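PDB 5GIV: carboxypeptidase 1 from Deinococcus radiodurans str. R1, which is an M32-family zinc metallopeptidase that probably releases amino acids one after another from the C-terminus of peptides, with broad specificity except for proline. Local coordinates for residues Q144-F149 / L156-N161. Residues are numbered along the deposited sequence; the frame is centred on the assembly and turned at random.
Sequences QAASYF and LDYYIN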
loop_
_atom_site.group_PDB
_atom_site.type_symbol
_atom_site.label_atom_id
_atom_site.label_comp_id
_atom_site.label_asym_id
_atom_site.label_seq_id
_atom_site.Cartn_x
_atom_site.Cartn_y
_atom_site.Cartn_z
ATOM N N GLN A 144 -28.442 -16.215 13.552
ATOM C CA GLN A 144 -27.974 -17.516 13.095
ATOM C C GLN A 144 -26.515 -17.747 13.469
ATOM O O GLN A 144 -26.150 -18.832 13.942
ATOM C CB GLN A 144 -28.158 -17.635 11.585
ATOM C CG GLN A 144 -27.789 -18.995 11.057
ATOM C CD GLN A 144 -28.215 -19.193 9.627
ATOM O OE1 GLN A 144 -29.060 -18.451 9.106
ATOM N NE2 GLN A 144 -27.662 -20.223 8.988
ATOM N N ALA A 145 -25.665 -16.737 13.270
ATOM C CA ALA A 145 -24.262 -16.892 13.632
ATOM C C ALA A 145 -24.119 -17.200 15.114
ATOM O O ALA A 145 -23.355 -18.089 15.502
ATOM C CB ALA A 145 -23.477 -15.633 13.266
ATOM N N ALA A 146 -24.866 -16.492 15.956
ATOM C CA ALA A 146 -24.781 -16.743 17.386
ATOM C C ALA A 146 -25.284 -18.133 17.741
ATOM O O ALA A 146 -24.813 -18.727 18.717
ATOM C CB ALA A 146 -25.568 -15.679 18.151
ATOM N N SER A 147 -26.222 -18.676 16.961
ATOM C CA SER A 147 -26.773 -19.988 17.286
ATOM C C SER A 147 -25.750 -21.104 17.121
ATOM O O SER A 147 -25.943 -22.184 17.682
ATOM C CB SER A 147 -28.015 -20.277 16.438
ATOM O OG SER A 147 -27.679 -20.493 15.082
ATOM N N TYR A 148 -24.667 -20.875 16.373
ATOM C CA TYR A 148 -23.595 -21.860 16.316
ATOM C C TYR A 148 -22.810 -21.947 17.617
ATOM O O TYR A 148 -21.937 -22.815 17.733
ATOM C CB TYR A 148 -22.626 -21.551 15.175
ATOM C CG TYR A 148 -23.220 -21.737 13.807
ATOM C CD1 TYR A 148 -23.546 -23.004 13.335
ATOM C CD2 TYR A 148 -23.450 -20.648 12.977
ATOM C CE1 TYR A 148 -24.096 -23.176 12.078
ATOM C CE2 TYR A 148 -23.994 -20.809 11.719
ATOM C CZ TYR A 148 -24.315 -22.071 11.276
ATOM O OH TYR A 148 -24.855 -22.228 10.024
ATOM N N PHE A 149 -23.089 -21.074 18.582
ATOM C CA PHE A 149 -22.413 -21.067 19.880
ATOM C C PHE A 149 -23.464 -21.128 20.981
ATOM O O PHE A 149 -23.697 -20.148 21.702
ATOM C CB PHE A 149 -21.507 -19.840 20.007
ATOM C CG PHE A 149 -20.393 -19.826 18.998
ATOM C CD1 PHE A 149 -20.619 -19.389 17.698
ATOM C CD2 PHE A 149 -19.125 -20.274 19.339
ATOM C CE1 PHE A 149 -19.602 -19.394 16.758
ATOM C CE2 PHE A 149 -18.099 -20.274 18.408
ATOM C CZ PHE A 149 -18.338 -19.834 17.117
ATOM N N LEU A 156 -26.995 -12.073 22.405
ATOM C CA LEU A 156 -26.259 -10.846 22.680
ATOM C C LEU A 156 -25.015 -11.140 23.508
ATOM O O LEU A 156 -23.976 -10.491 23.334
ATOM C CB LEU A 156 -27.167 -9.835 23.380
ATOM C CG LEU A 156 -26.570 -8.461 23.698
ATOM C CD1 LEU A 156 -25.965 -7.852 22.452
ATOM C CD2 LEU A 156 -27.624 -7.522 24.282
ATOM N N ASP A 157 -25.102 -12.114 24.423
ATOM C CA ASP A 157 -23.930 -12.501 25.202
ATOM C C ASP A 157 -22.839 -13.093 24.315
ATOM O O ASP A 157 -21.651 -12.974 24.630
ATOM C CB ASP A 157 -24.321 -13.498 26.288
ATOM C CG ASP A 157 -24.989 -12.833 27.465
ATOM O OD1 ASP A 157 -24.719 -11.640 27.702
ATOM O OD2 ASP A 157 -25.797 -13.499 28.146
ATOM N N TYR A 158 -23.213 -13.751 23.219
ATOM C CA TYR A 158 -22.190 -14.215 22.291
ATOM C C TYR A 158 -21.404 -13.039 21.723
ATOM O O TYR A 158 -20.167 -13.080 21.669
ATOM C CB TYR A 158 -22.809 -15.030 21.158
ATOM C CG TYR A 158 -21.850 -15.250 20.001
ATOM C CD1 TYR A 158 -20.808 -16.155 20.109
ATOM C CD2 TYR A 158 -21.981 -14.543 18.810
ATOM C CE1 TYR A 158 -19.926 -16.364 19.070
ATOM C CE2 TYR A 158 -21.102 -14.751 17.758
ATOM C CZ TYR A 158 -20.074 -15.661 17.900
ATOM O OH TYR A 158 -19.189 -15.880 16.866
ATOM N N TYR A 159 -22.105 -11.970 21.317
ATOM C CA TYR A 159 -21.423 -10.821 20.727
ATOM C C TYR A 159 -20.679 -10.000 21.780
ATOM O O TYR A 159 -19.567 -9.524 21.528
ATOM C CB TYR A 159 -22.421 -9.957 19.945
ATOM C CG TYR A 159 -22.838 -10.636 18.670
ATOM C CD1 TYR A 159 -21.939 -10.790 17.622
ATOM C CD2 TYR A 159 -24.114 -11.165 18.526
ATOM C CE1 TYR A 159 -22.297 -11.436 16.473
ATOM C CE2 TYR A 159 -24.482 -11.815 17.370
ATOM C CZ TYR A 159 -23.569 -11.950 16.349
ATOM O OH TYR A 159 -23.927 -12.599 15.189
ATOM N N ILE A 160 -21.266 -9.816 22.960
ATOM C CA ILE A 160 -20.537 -9.109 24.009
ATOM C C ILE A 160 -19.224 -9.822 24.313
ATOM O O ILE A 160 -18.168 -9.186 24.426
ATOM C CB ILE A 160 -21.414 -8.955 25.263
ATOM C CG1 ILE A 160 -22.591 -8.030 24.960
ATOM C CG2 ILE A 160 -20.591 -8.411 26.440
ATOM C CD1 ILE A 160 -23.542 -7.854 26.119
ATOM N N ASN A 161 -19.258 -11.158 24.401
ATOM C CA ASN A 161 -18.050 -11.922 24.703
ATOM C C ASN A 161 -17.074 -11.919 23.533
ATOM O O ASN A 161 -15.853 -11.905 23.738
ATOM C CB ASN A 161 -18.413 -13.358 25.089
ATOM C CG ASN A 161 -17.186 -14.240 25.276
ATOM O OD1 ASN A 161 -16.527 -14.199 26.314
ATOM N ND2 ASN A 161 -16.873 -15.037 24.263
#
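Tyr158 reaches across to Phe149 and stacks on it as an offset pair, ring centroids 4.7 Å apart and planes inclined by 24°. The CD1-CE1 side of the tyrosine ring lies against the phenyl: Tyr158 CE1 sits over a face of Phe149, displaced toward its rim and 3.4 Å from Phe149 CD1, while the hydroxyl runs on past the phenyl, with Tyr158 OH 3.5 Å from Phe149 CE1. What brings the tyrosine here is its first torsion, which sets CG anti to the backbone N (chi1 166°) and sends the ring out from its helix. Across the ring, Tyr158 CD2 meets Ala146, whose CB lies 3.8 Å away. Together these side chains pack inside a helix-loop-helix connection of the largely helical M32 fold: a short loop, with Phe149 near its start, joins helix 128-147 to helix 155-163, which lies across the last turns of the first. Tyr159 takes the neighbouring position. Its CG is anti to the carbonyl carbon instead (chi1 -72°), and Tyr158 CD2 lies over the centre of one of its faces, so the two adjacent tyrosines are turned roughly edge to face. The phenol tip of Tyr159 points at the first helix, where OH comes within 3.6 Å of Ala145 CB and hydrogen-bonds to the carbonyl oxygen of Ser142. A serine in place of Tyr158 would probably open a gap between Phe149 and Tyr159, leaving the phenyl without its stacking partner. Ile100 touches Phe149 as well, and Pro414 packs against Tyr159.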